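Local coordinates for surface-associated protein CshB (Streptococcus gordonii, PDB 6YZG) that probably binds host fibronectin as a streptococcal cell-surface adhesin, of which this chain comprises non-repetitive domain 2, at residues A[4-7]-A[8-11]; A[43-46]-A[47-50]; A[212-215]-A[216-219]; A[250-253]-A[254-258]; A[272-275]-A[276-280]. All coordinates share one frame; numbering follows the deposited sequence.

Contact 1: residues A[4-7]-A[8-11]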
loop_
_atom_site.group_PDB
_atom_site.type_symbol
_atom_site.label_atom_id
_atom_site.label_comp_id
_atom_site.label_asym_id
_atom_site.label_seq_id
_atom_site.Cartn_x
_atom_site.Cartn_y
_atom_site.Cartn_z
ATOM N N PHE A 4 18.022 8.745 14.390
ATOM C CA PHE A 4 18.654 7.545 14.907
ATOM C C PHE A 4 19.887 7.157 14.123
ATOM O O PHE A 4 20.638 6.235 14.587
ATOM C CB PHE A 4 17.622 6.429 14.923
ATOM C CG PHE A 4 16.487 6.629 15.896
ATOM C CD1 PHE A 4 16.768 6.801 17.268
ATOM C CD2 PHE A 4 15.155 6.655 15.485
ATOM C CE1 PHE A 4 15.727 6.960 18.192
ATOM C CE2 PHE A 4 14.154 6.876 16.418
ATOM C CZ PHE A 4 14.435 6.986 17.749
ATOM N N SER A 5 20.172 7.810 13.011
ATOM C CA SER A 5 21.357 7.460 12.178
ATOM C C SER A 5 22.613 8.113 12.750
ATOM O O SER A 5 23.712 7.774 12.227
ATOM C CB SER A 5 21.171 7.862 10.720
ATOM O OG SER A 5 21.391 9.271 10.553
ATOM N N ASP A 6 22.499 9.088 13.659
ATOM C CA ASP A 6 23.692 9.794 14.205
ATOM C C ASP A 6 24.450 8.832 15.124
ATOM O O ASP A 6 24.013 8.539 16.237
ATOM C CB ASP A 6 23.246 11.061 14.912
ATOM C CG ASP A 6 24.412 11.878 15.425
ATOM O OD1 ASP A 6 24.938 12.627 14.640
ATOM O OD2 ASP A 6 24.731 11.797 16.640
ATOM N N SER A 7 25.537 8.211 14.650
ATOM C CA SER A 7 26.202 7.131 15.396
ATOM C C SER A 7 26.702 7.617 16.755
ATOM O O SER A 7 26.658 6.855 17.694
ATOM C CB SER A 7 27.346 6.558 14.550
ATOM O OG SER A 7 28.230 7.604 14.212
ATOM N N ALA A 8 27.131 8.859 16.886
ATOM C CA ALA A 8 27.681 9.375 18.154
ATOM C C ALA A 8 26.591 9.572 19.225
ATOM O O ALA A 8 26.903 9.726 20.413
ATOM C CB ALA A 8 28.415 10.663 17.901
ATOM N N SER A 9 25.304 9.476 18.850
ATOM C CA SER A 9 24.185 9.607 19.813
ATOM C C SER A 9 24.001 8.284 20.587
ATOM O O SER A 9 23.335 8.313 21.635
ATOM C CB SER A 9 22.896 9.945 19.153
ATOM O OG SER A 9 22.930 11.222 18.531
ATOM N N TRP A 10 24.542 7.179 20.121
ATOM C CA TRP A 10 24.387 5.852 20.707
ATOM C C TRP A 10 25.555 5.477 21.599
ATOM O O TRP A 10 26.726 5.750 21.207
ATOM C CB TRP A 10 24.219 4.792 19.633
ATOM C CG TRP A 10 22.972 4.957 18.813
ATOM C CD1 TRP A 10 22.856 5.511 17.570
ATOM C CD2 TRP A 10 21.676 4.468 19.160
ATOM N NE1 TRP A 10 21.546 5.426 17.147
ATOM C CE2 TRP A 10 20.801 4.789 18.079
ATOM C CE3 TRP A 10 21.164 3.827 20.269
ATOM C CZ2 TRP A 10 19.422 4.493 18.145
ATOM C CZ3 TRP A 10 19.823 3.529 20.338
ATOM C CH2 TRP A 10 18.960 3.849 19.283
ATOM N N LYS A 11 25.252 4.852 22.697
ATOM C CA LYS A 11 26.285 4.206 23.568
ATOM C C LYS A 11 25.844 2.815 23.938
ATOM O O LYS A 11 24.633 2.534 24.059
ATOM C CB LYS A 11 26.559 4.972 24.857
ATOM C CG LYS A 11 27.042 6.362 24.638
ATOM C CD LYS A 11 28.524 6.349 24.228
ATOM C CE LYS A 11 29.105 7.752 24.182
ATOM N NZ LYS A 11 28.409 8.544 23.124
#
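The indole of Trp10 meets residues 4-7 chiefly along its edge, in a worked example of a ring held by its one N-H while its carbon rim packs. NE1 donates to the backbone O of Phe4 at 2.8 Å. The bond is nearly straight, 173° at the hydrogen, and the acceptor lies only 4° out of the indole plane. Ser7 O also sits at this ring's edge, close to the plane. Asp6 O comes in obliquely, 3.5 Å from CD1 of Trp10. The Phe4 ring crosses the indole at a slant, its CD1 resting 3.6 Å from Trp10 CZ2, so residue 4 grips the tryptophan with both its carbonyl and its ring.

Two successive turns of 3-10 type carry the backbone from Asp6 to Trp10. Ser9 N donates to Asp6 O at 3.1 Å, and Trp10 N to Ser7 O at 3.2 Å. A side-chain bond ties the first turn a second time. Asp6 swings its carboxylate anti to the backbone N (chi1 -177°), bringing OD2 to the hydroxyl of Ser9, which donates at 2.7 Å to the anti side of that oxygen.

Met258 of the second subunit packs against Phe4, and Leu19 and Leu112 from loops touch the indole. The turns deliver the chain into strand 10-11, which pairs antiparallel with strand 24-30, and from that strand Phe25 makes edge-to-face contacts with both Phe4 and Trp10.

Contact 2: residues A[43-46]-A[47-50]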
loop_
_atom_site.group_PDB
_atom_site.type_symbol
_atom_site.label_atom_id
_atom_site.label_comp_id
_atom_site.label_asym_id
_atom_site.label_seq_id
_atom_site.Cartn_x
_atom_site.Cartn_y
_atom_site.Cartn_z
ATOM N N LYS A 43 11.667 -7.340 23.680
ATOM C CA LYS A 43 10.744 -8.476 23.703
ATOM C C LYS A 43 9.515 -8.132 22.905
ATOM O O LYS A 43 9.086 -6.965 22.796
ATOM C CB LYS A 43 10.339 -8.876 25.116
ATOM C CG LYS A 43 11.446 -9.459 25.983
ATOM C CD LYS A 43 10.827 -10.246 27.211
ATOM C CE LYS A 43 11.784 -11.177 27.926
ATOM N NZ LYS A 43 12.492 -12.114 27.009
ATOM N N PRO A 44 8.900 -9.159 22.267
ATOM C CA PRO A 44 7.703 -8.927 21.462
ATOM C C PRO A 44 6.393 -8.865 22.269
ATOM O O PRO A 44 6.360 -9.063 23.460
ATOM C CB PRO A 44 7.696 -10.133 20.535
ATOM C CG PRO A 44 8.239 -11.238 21.432
ATOM C CD PRO A 44 9.388 -10.560 22.174
ATOM N N PHE A 45 5.352 -8.426 21.587
ATOM C CA PHE A 45 4.081 -8.056 22.257
ATOM C C PHE A 45 3.469 -9.282 22.978
ATOM O O PHE A 45 2.806 -9.093 24.007
ATOM C CB PHE A 45 3.102 -7.471 21.262
ATOM C CG PHE A 45 1.864 -6.848 21.837
ATOM C CD1 PHE A 45 1.922 -5.683 22.586
ATOM C CD2 PHE A 45 0.651 -7.471 21.651
ATOM C CE1 PHE A 45 0.740 -5.146 23.063
ATOM C CE2 PHE A 45 -0.531 -6.938 22.163
ATOM C CZ PHE A 45 -0.459 -5.765 22.860
ATOM N N ASN A 46 3.676 -10.474 22.483
ATOM C CA ASN A 46 3.138 -11.734 23.098
ATOM C C ASN A 46 3.822 -12.016 24.435
ATOM O O ASN A 46 3.381 -12.958 25.118
ATOM C CB ASN A 46 3.278 -12.889 22.119
ATOM C CG ASN A 46 4.673 -13.124 21.601
ATOM O OD1 ASN A 46 5.255 -12.212 21.041
ATOM N ND2 ASN A 46 5.246 -14.331 21.679
ATOM N N SER A 47 4.801 -11.242 24.848
ATOM C CA SER A 47 5.431 -11.328 26.181
ATOM C C SER A 47 4.863 -10.340 27.174
ATOM O O SER A 47 5.354 -10.356 28.344
ATOM C CB SER A 47 6.928 -11.133 26.121
ATOM O OG SER A 47 7.293 -9.791 25.871
ATOM N N THR A 48 3.971 -9.465 26.751
ATOM C CA THR A 48 3.518 -8.372 27.650
ATOM C C THR A 48 2.317 -8.749 28.522
ATOM O O THR A 48 1.575 -9.596 28.166
ATOM C CB THR A 48 3.147 -7.107 26.858
ATOM O OG1 THR A 48 2.011 -7.369 26.031
ATOM C CG2 THR A 48 4.279 -6.608 25.992
ATOM N N GLU A 49 2.163 -8.035 29.628
ATOM C CA GLU A 49 0.981 -8.211 30.511
ATOM C C GLU A 49 -0.277 -7.759 29.761
ATOM O O GLU A 49 -1.291 -8.279 30.016
ATOM C CB GLU A 49 1.137 -7.420 31.807
ATOM C CG GLU A 49 2.262 -7.936 32.654
ATOM C CD GLU A 49 1.974 -9.078 33.604
ATOM O OE1 GLU A 49 0.816 -9.373 33.847
ATOM O OE2 GLU A 49 2.953 -9.622 34.151
ATOM N N ILE A 50 -0.145 -6.789 28.856
ATOM C CA ILE A 50 -1.276 -6.363 28.010
ATOM C C ILE A 50 -1.835 -7.598 27.276
ATOM O O ILE A 50 -3.024 -7.871 27.278
ATOM C CB ILE A 50 -0.888 -5.239 27.040
ATOM C CG1 ILE A 50 -0.371 -3.973 27.754
ATOM C CG2 ILE A 50 -2.047 -4.973 26.118
ATOM C CD1 ILE A 50 0.583 -3.226 26.880
#
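A 3-10 turn running into the N-cap of helix 49-55 brings Ser47 and Thr48 back onto the carbonyls of Pro44 and Phe45, each carbonyl being gripped twice by a single residue. Pro44 O accepts Ser47 N at 3.0 Å and Ser47 OG at 2.7 Å. The amide stands above the carbonyl plane whereas the hydroxyl lies in it, so the two donors take different directions. The serine oxygen also nestles 3.3 Å from CB of Lys43, whose ammonium reaches off to Ala68 O.

One residue on, the pattern repeats: Phe45 O receives Thr48 N at 3.0 Å and Thr48 OG1 at 2.8 Å, again with only the hydroxyl in plane. Thr48 is the N-cap residue, its OG1 accepting from the backbone N of Tyr51, so it ties turn to helix. OG1 lies between the backbone N and the carbonyl carbon (chi1 65°), which places it over one face of the Phe45 ring, 3.8 Å above the plane and offset toward the rim.

Farther out, Phe45 CZ meets CG2 of Ile50 at 3.7 Å, the two side chains crossing at about a right angle. Tyr210, and Tyr249 of the second subunit, make edge-to-face contacts with the Phe45 ring.

Contact 3: residues A[212-215]-A[216-219]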
loop_
_atom_site.group_PDB
_atom_site.type_symbol
_atom_site.label_atom_id
_atom_site.label_comp_id
_atom_site.label_asym_id
_atom_site.label_seq_id
_atom_site.Cartn_x
_atom_site.Cartn_y
_atom_site.Cartn_z
ATOM N N SER A 212 -6.412 -4.006 18.034
ATOM C CA SER A 212 -6.966 -3.112 19.073
ATOM C C SER A 212 -8.323 -3.605 19.537
ATOM O O SER A 212 -9.197 -3.931 18.730
ATOM C CB SER A 212 -7.088 -1.708 18.563
ATOM O OG SER A 212 -7.504 -0.867 19.641
ATOM N N PRO A 213 -8.588 -3.578 20.827
ATOM C CA PRO A 213 -9.959 -3.775 21.339
ATOM C C PRO A 213 -10.904 -2.672 20.886
ATOM O O PRO A 213 -12.097 -2.867 20.808
ATOM C CB PRO A 213 -9.752 -3.639 22.862
ATOM C CG PRO A 213 -8.374 -4.022 23.124
ATOM C CD PRO A 213 -7.607 -3.535 21.915
ATOM N N ASP A 214 -10.360 -1.499 20.555
ATOM C CA ASP A 214 -11.101 -0.275 20.173
ATOM C C ASP A 214 -11.099 -0.196 18.661
ATOM O O ASP A 214 -10.196 0.369 18.047
ATOM C CB ASP A 214 -10.467 0.937 20.847
ATOM C CG ASP A 214 -11.081 2.229 20.428
ATOM O OD1 ASP A 214 -12.081 2.246 19.655
ATOM O OD2 ASP A 214 -10.448 3.250 20.754
ATOM N N THR A 215 -12.151 -0.755 18.047
ATOM C CA THR A 215 -12.249 -0.766 16.558
ATOM C C THR A 215 -12.600 0.595 15.973
ATOM O O THR A 215 -12.444 0.790 14.741
ATOM C CB THR A 215 -13.272 -1.800 16.061
ATOM O OG1 THR A 215 -14.593 -1.336 16.342
ATOM C CG2 THR A 215 -13.018 -3.132 16.677
ATOM N N VAL A 216 -12.936 1.593 16.800
ATOM C CA VAL A 216 -13.353 2.914 16.310
ATOM C C VAL A 216 -12.167 3.845 16.183
ATOM O O VAL A 216 -11.981 4.476 15.169
ATOM C CB VAL A 216 -14.445 3.525 17.194
ATOM C CG1 VAL A 216 -14.803 4.944 16.775
ATOM C CG2 VAL A 216 -15.628 2.594 17.225
ATOM N N THR A 217 -11.368 3.949 17.271
ATOM C CA THR A 217 -10.232 4.886 17.271
ATOM C C THR A 217 -8.885 4.159 17.380
ATOM O O THR A 217 -7.849 4.835 17.207
ATOM C CB THR A 217 -10.304 5.956 18.369
ATOM O OG1 THR A 217 -9.817 5.436 19.626
ATOM C CG2 THR A 217 -11.684 6.560 18.462
ATOM N N GLY A 218 -8.866 2.866 17.681
ATOM C CA GLY A 218 -7.576 2.152 17.749
ATOM C C GLY A 218 -6.762 2.524 18.957
ATOM O O GLY A 218 -5.528 2.266 18.966
ATOM N N GLY A 219 -7.370 3.093 19.993
ATOM C CA GLY A 219 -6.723 3.275 21.274
ATOM C C GLY A 219 -6.482 4.711 21.687
ATOM O O GLY A 219 -5.795 4.940 22.700
#
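Asp214 folds its carboxylate over residues 216-219, forming an Asx turn within a wider Asx motif, and five hydrogen bonds pass between this one residue and the loop that follows it.

The backbone bonds to the side chain come first. OD1 takes two amides, Val216 N at 3.1 Å and Thr217 N at 3.0 Å, the latter almost straight at 175°. Both arrive from above the carboxylate plane and on the same face of it. OD2 receives Gly219 N at 3.2 Å, likewise from above the plane. The purely backbone bond, Gly218 N to Asp214 O at 2.9 Å, closes the motif. Four donors on one carboxylate would be expected to stabilise its negative charge.

The loop ends in two glycines: Gly218 has positive phi, and at the backbone angles of Gly219 a CB would run into the preceding carbonyl oxygen.

An ST turn precedes it in the chain: Ser212 OG accepts from Asp214 N at 3.1 Å, which holds the aspartate's own amide. Between subunits, Thr215 OG1 bonds to Asn289 O of the second subunit, where Pro291 also packs against Thr215; the loop lies against residues 286-291 of that subunit.

The one hydroxyl-to-carboxylate bond runs from Thr217 OG1 to the syn side of Asp214 OD2, 2.5 Å long and 23° out of the carboxylate plane.

Contact 4: residues A[250-253]-A[254-258]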
loop_
_atom_site.group_PDB
_atom_site.type_symbol
_atom_site.label_atom_id
_atom_site.label_comp_id
_atom_site.label_asym_id
_atom_site.label_seq_id
_atom_site.Cartn_x
_atom_site.Cartn_y
_atom_site.Cartn_z
ATOM N N VAL A 250 -4.211 -5.565 -17.211
ATOM C CA VAL A 250 -3.855 -5.799 -15.796
ATOM C C VAL A 250 -3.152 -7.131 -15.667
ATOM O O VAL A 250 -3.580 -8.131 -16.210
ATOM C CB VAL A 250 -5.089 -5.798 -14.898
ATOM C CG1 VAL A 250 -4.825 -6.392 -13.528
ATOM C CG2 VAL A 250 -5.737 -4.426 -14.842
ATOM N N ALA A 251 -2.131 -7.166 -14.832
ATOM C CA ALA A 251 -1.633 -8.468 -14.309
ATOM C C ALA A 251 -1.333 -8.226 -12.848
ATOM O O ALA A 251 -0.591 -7.297 -12.514
ATOM C CB ALA A 251 -0.500 -8.989 -15.112
ATOM N N SER A 252 -1.899 -9.027 -11.964
ATOM C CA SER A 252 -1.802 -8.749 -10.521
ATOM C C SER A 252 -2.053 -10.027 -9.742
ATOM O O SER A 252 -3.014 -10.778 -10.055
ATOM C CB SER A 252 -2.814 -7.690 -10.170
ATOM O OG SER A 252 -2.738 -7.391 -8.783
ATOM N N SER A 253 -1.325 -10.206 -8.640
ATOM C CA SER A 253 -1.693 -11.273 -7.659
ATOM C C SER A 253 -2.958 -10.919 -6.933
ATOM O O SER A 253 -3.614 -11.876 -6.444
ATOM C CB SER A 253 -0.604 -11.596 -6.693
ATOM O OG SER A 253 -0.296 -10.472 -5.929
ATOM N N GLY A 254 -3.304 -9.641 -6.900
ATOM C CA GLY A 254 -4.534 -9.098 -6.327
ATOM C C GLY A 254 -5.517 -8.794 -7.457
ATOM O O GLY A 254 -5.660 -9.617 -8.343
ATOM N N GLN A 255 -6.093 -7.616 -7.314
ATOM C CA GLN A 255 -7.024 -7.056 -8.315
ATOM C C GLN A 255 -6.710 -5.601 -8.560
ATOM O O GLN A 255 -6.375 -4.835 -7.637
ATOM C CB GLN A 255 -8.481 -7.147 -7.869
ATOM C CG GLN A 255 -9.018 -8.553 -7.897
ATOM C CD GLN A 255 -10.492 -8.572 -7.599
ATOM O OE1 GLN A 255 -10.912 -9.359 -6.751
ATOM N NE2 GLN A 255 -11.260 -7.799 -8.342
ATOM N N GLN A 256 -6.856 -5.178 -9.807
ATOM C CA GLN A 256 -6.786 -3.756 -10.147
ATOM C C GLN A 256 -8.145 -3.376 -10.692
ATOM O O GLN A 256 -8.977 -4.242 -10.879
ATOM C CB GLN A 256 -5.669 -3.473 -11.157
ATOM C CG GLN A 256 -4.320 -4.037 -10.777
ATOM C CD GLN A 256 -3.858 -3.617 -9.402
ATOM O OE1 GLN A 256 -3.823 -2.413 -9.014
ATOM N NE2 GLN A 256 -3.471 -4.593 -8.604
ATOM N N ALA A 257 -8.364 -2.132 -11.021
ATOM C CA ALA A 257 -9.700 -1.724 -11.480
ATOM C C ALA A 257 -9.619 -0.562 -12.447
ATOM O O ALA A 257 -8.881 0.368 -12.194
ATOM C CB ALA A 257 -10.486 -1.319 -10.243
ATOM N N MET A 258 -10.366 -0.596 -13.533
ATOM C CA MET A 258 -10.367 0.505 -14.511
ATOM C C MET A 258 -11.350 1.579 -14.081
ATOM O O MET A 258 -12.519 1.282 -13.814
ATOM C CB MET A 258 -10.773 -0.013 -15.878
ATOM C CG MET A 258 -10.533 0.971 -16.987
ATOM S SD MET A 258 -11.309 0.475 -18.536
ATOM C CE MET A 258 -12.974 0.985 -18.176
#
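Val250 and Gln256 face each other across the bend after strand 245-252, and their contact is aliphatic. CG1 of Val250 lies 3.7 Å from CG of Gln256, while the other branch, CG2, rests 3.8 Å from Gln256 CB. Both methyls of Val250 thus rest on the CB-CG part of Gln256, the two side chains crossing at a slant. Gln256 is bent early, with chi2 at -54°, which folds its outer part back alongside the strand toward Ser252; CG of Gln256 stands 4.0 Å from Ser252 CB.

Ser252 supplies the polar tie of the turn. Its OG, carried anti to its own backbone N (chi1 -179°), accepts from Gly254 N at 3.0 Å. The bond is bent, 137° at the hydrogen, and links a hydroxyl to the amide two residues on, the pattern of an ST turn. Val250, Ser252 and Gln256 all direct their CB atoms to the inside of the bend, whereas Ala251 and Gln255 point theirs outward.

The next shell belongs largely to the second subunit. Its Ser118 OG bonds to Ser253 O, and its Asp144 takes Ala257 N, so that both limbs of the bend are held from the partner chain. Trp121 and Trp207 of the second subunit pack on Val250 and Ala251, respectively. Residues 250-252 also pair antiparallel with a strand of the second subunit, so the sheet continues across the interface. A bend at the end of a strand that extends the partner's sheet is consistent with a dimer of exchanged beta arms.

Contact 5: residues A[272-275]-A[276-280]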
loop_
_atom_site.group_PDB
_atom_site.type_symbol
_atom_site.label_atom_id
_atom_site.label_comp_id
_atom_site.label_asym_id
_atom_site.label_seq_id
_atom_site.Cartn_x
_atom_site.Cartn_y
_atom_site.Cartn_z
ATOM N N GLU A 272 -14.457 17.065 -35.347
ATOM C CA GLU A 272 -15.325 15.895 -35.621
ATOM C C GLU A 272 -14.504 14.629 -35.330
ATOM O O GLU A 272 -15.044 13.666 -34.800
ATOM C CB GLU A 272 -15.829 15.943 -37.065
ATOM C CG GLU A 272 -16.693 14.747 -37.429
ATOM C CD GLU A 272 -17.580 14.980 -38.636
ATOM O OE1 GLU A 272 -18.267 14.024 -39.051
ATOM O OE2 GLU A 272 -17.568 16.113 -39.161
ATOM N N SER A 273 -13.243 14.636 -35.734
ATOM C CA SER A 273 -12.366 13.436 -35.676
ATOM C C SER A 273 -10.925 13.902 -35.751
ATOM O O SER A 273 -10.658 14.949 -36.373
ATOM C CB SER A 273 -12.675 12.503 -36.815
ATOM O OG SER A 273 -11.812 11.360 -36.816
ATOM N N TYR A 274 -9.997 13.098 -35.226
ATOM C CA TYR A 274 -8.544 13.282 -35.457
ATOM C C TYR A 274 -8.098 12.608 -36.769
ATOM O O TYR A 274 -6.937 12.846 -37.204
ATOM C CB TYR A 274 -7.823 12.756 -34.220
ATOM C CG TYR A 274 -7.581 13.815 -33.185
ATOM C CD1 TYR A 274 -8.609 14.591 -32.662
ATOM C CD2 TYR A 274 -6.279 14.059 -32.773
ATOM C CE1 TYR A 274 -8.349 15.560 -31.696
ATOM C CE2 TYR A 274 -5.999 15.080 -31.889
ATOM C CZ TYR A 274 -7.031 15.758 -31.284
ATOM O OH TYR A 274 -6.585 16.708 -30.395
ATOM N N GLY A 275 -8.986 11.831 -37.396
ATOM C CA GLY A 275 -8.780 11.215 -38.727
ATOM C C GLY A 275 -8.395 9.739 -38.653
ATOM O O GLY A 275 -7.622 9.341 -37.721
ATOM N N GLU A 276 -8.862 8.952 -39.634
ATOM C CA GLU A 276 -8.461 7.532 -39.861
ATOM C C GLU A 276 -6.936 7.434 -40.031
ATOM O O GLU A 276 -6.339 6.452 -39.502
ATOM C CB GLU A 276 -9.242 6.960 -41.051
ATOM C CG GLU A 276 -8.565 5.792 -41.775
ATOM C CD GLU A 276 -8.928 4.382 -41.329
ATOM O OE1 GLU A 276 -8.425 3.419 -41.959
ATOM O OE2 GLU A 276 -9.704 4.236 -40.360
ATOM N N ALA A 277 -6.298 8.391 -40.721
ATOM C CA ALA A 277 -4.836 8.414 -40.957
ATOM C C ALA A 277 -4.083 8.363 -39.612
ATOM O O ALA A 277 -3.148 7.532 -39.440
ATOM C CB ALA A 277 -4.486 9.661 -41.749
ATOM N N PHE A 278 -4.477 9.214 -38.670
ATOM C CA PHE A 278 -3.911 9.247 -37.295
ATOM C C PHE A 278 -4.278 7.953 -36.545
ATOM O O PHE A 278 -3.421 7.299 -35.919
ATOM C CB PHE A 278 -4.451 10.480 -36.554
ATOM C CG PHE A 278 -3.863 10.656 -35.181
ATOM C CD1 PHE A 278 -2.581 11.154 -35.015
ATOM C CD2 PHE A 278 -4.596 10.339 -34.054
ATOM C CE1 PHE A 278 -2.036 11.311 -33.750
ATOM C CE2 PHE A 278 -4.041 10.481 -32.791
ATOM C CZ PHE A 278 -2.767 10.951 -32.638
ATOM N N HIS A 279 -5.562 7.606 -36.542
ATOM C CA HIS A 279 -6.064 6.477 -35.722
ATOM C C HIS A 279 -5.426 5.145 -36.109
ATOM O O HIS A 279 -5.365 4.263 -35.203
ATOM C CB HIS A 279 -7.570 6.327 -35.816
ATOM C CG HIS A 279 -8.306 7.362 -35.049
ATOM N ND1 HIS A 279 -9.584 7.768 -35.410
ATOM C CD2 HIS A 279 -7.978 8.020 -33.913
ATOM C CE1 HIS A 279 -10.019 8.663 -34.527
ATOM N NE2 HIS A 279 -9.049 8.813 -33.574
ATOM N N THR A 280 -5.034 4.946 -37.379
ATOM C CA THR A 280 -4.554 3.616 -37.860
ATOM C C THR A 280 -3.029 3.458 -37.759
ATOM O O THR A 280 -2.553 2.390 -38.135
ATOM C CB THR A 280 -5.013 3.323 -39.292
ATOM O OG1 THR A 280 -4.654 4.453 -40.078
ATOM C CG2 THR A 280 -6.498 3.092 -39.370
#
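An ST turn leading into the one-turn helix 276-279 brings Gly275 O against the ring of His279 and sets Tyr274 beside Phe278. Ser273 OG accepts from Gly275 N at 2.9 Å, which closes the turn just before the helix. The carbonyl of Gly275 then begins the helical bonding: His279 N donates to its O at 2.9 Å, with 164° at the hydrogen.

The same oxygen lies over one face of the His279 imidazole, 3.4 Å from CG, so the ring is folded back across the carbonyl of the N-cap residue. Farther along the ring, CE1 of His279 comes within 4.0 Å of Ser273 OG. The imidazole's NE2 hydrogen-bonds to Gly242 O, joining the short helix to the residue just after strand 234-241.

Gly275 occupies the N-cap position, and its backbone angles would press a CB against the carbonyl oxygen of Tyr274, which explains a glycine here.

On the aromatic side, Phe278 has CG anti to its backbone N (chi1 -176°), bringing CD2 to 4.0 Å from CB of Tyr274. The two rings meet obliquely, centroids 5.9 Å apart and planes at 56°, with Tyr274 CD2 over a face of the Phe278 ring. Asn159 of the second subunit packs on Phe278 and His279, and Thr161 of that subunit touches Tyr274.

Overall arrangement
The five contacts follow one another in series along the chain, none overlapping. Contacts 1 to 3 belong to one body: contact 1 opens the six-stranded antiparallel sheet at strand 10-11, contact 2 lies between strand 33-41 and helix 49-55, and contact 3 precedes strand 224-229. Contacts 2 and 3 are close neighbours, with centres about 18 Å apart. Contacts 4 and 5 sit on the extended C-terminal arm, their centres about 31 Å apart; contact 5 lies about 64 Å from contact 1, centre to centre. Contacts 2 to 5 touch the second subunit at several residues and contact 1 at Phe4 only, which is consistent with two chains that embrace through reciprocal arms.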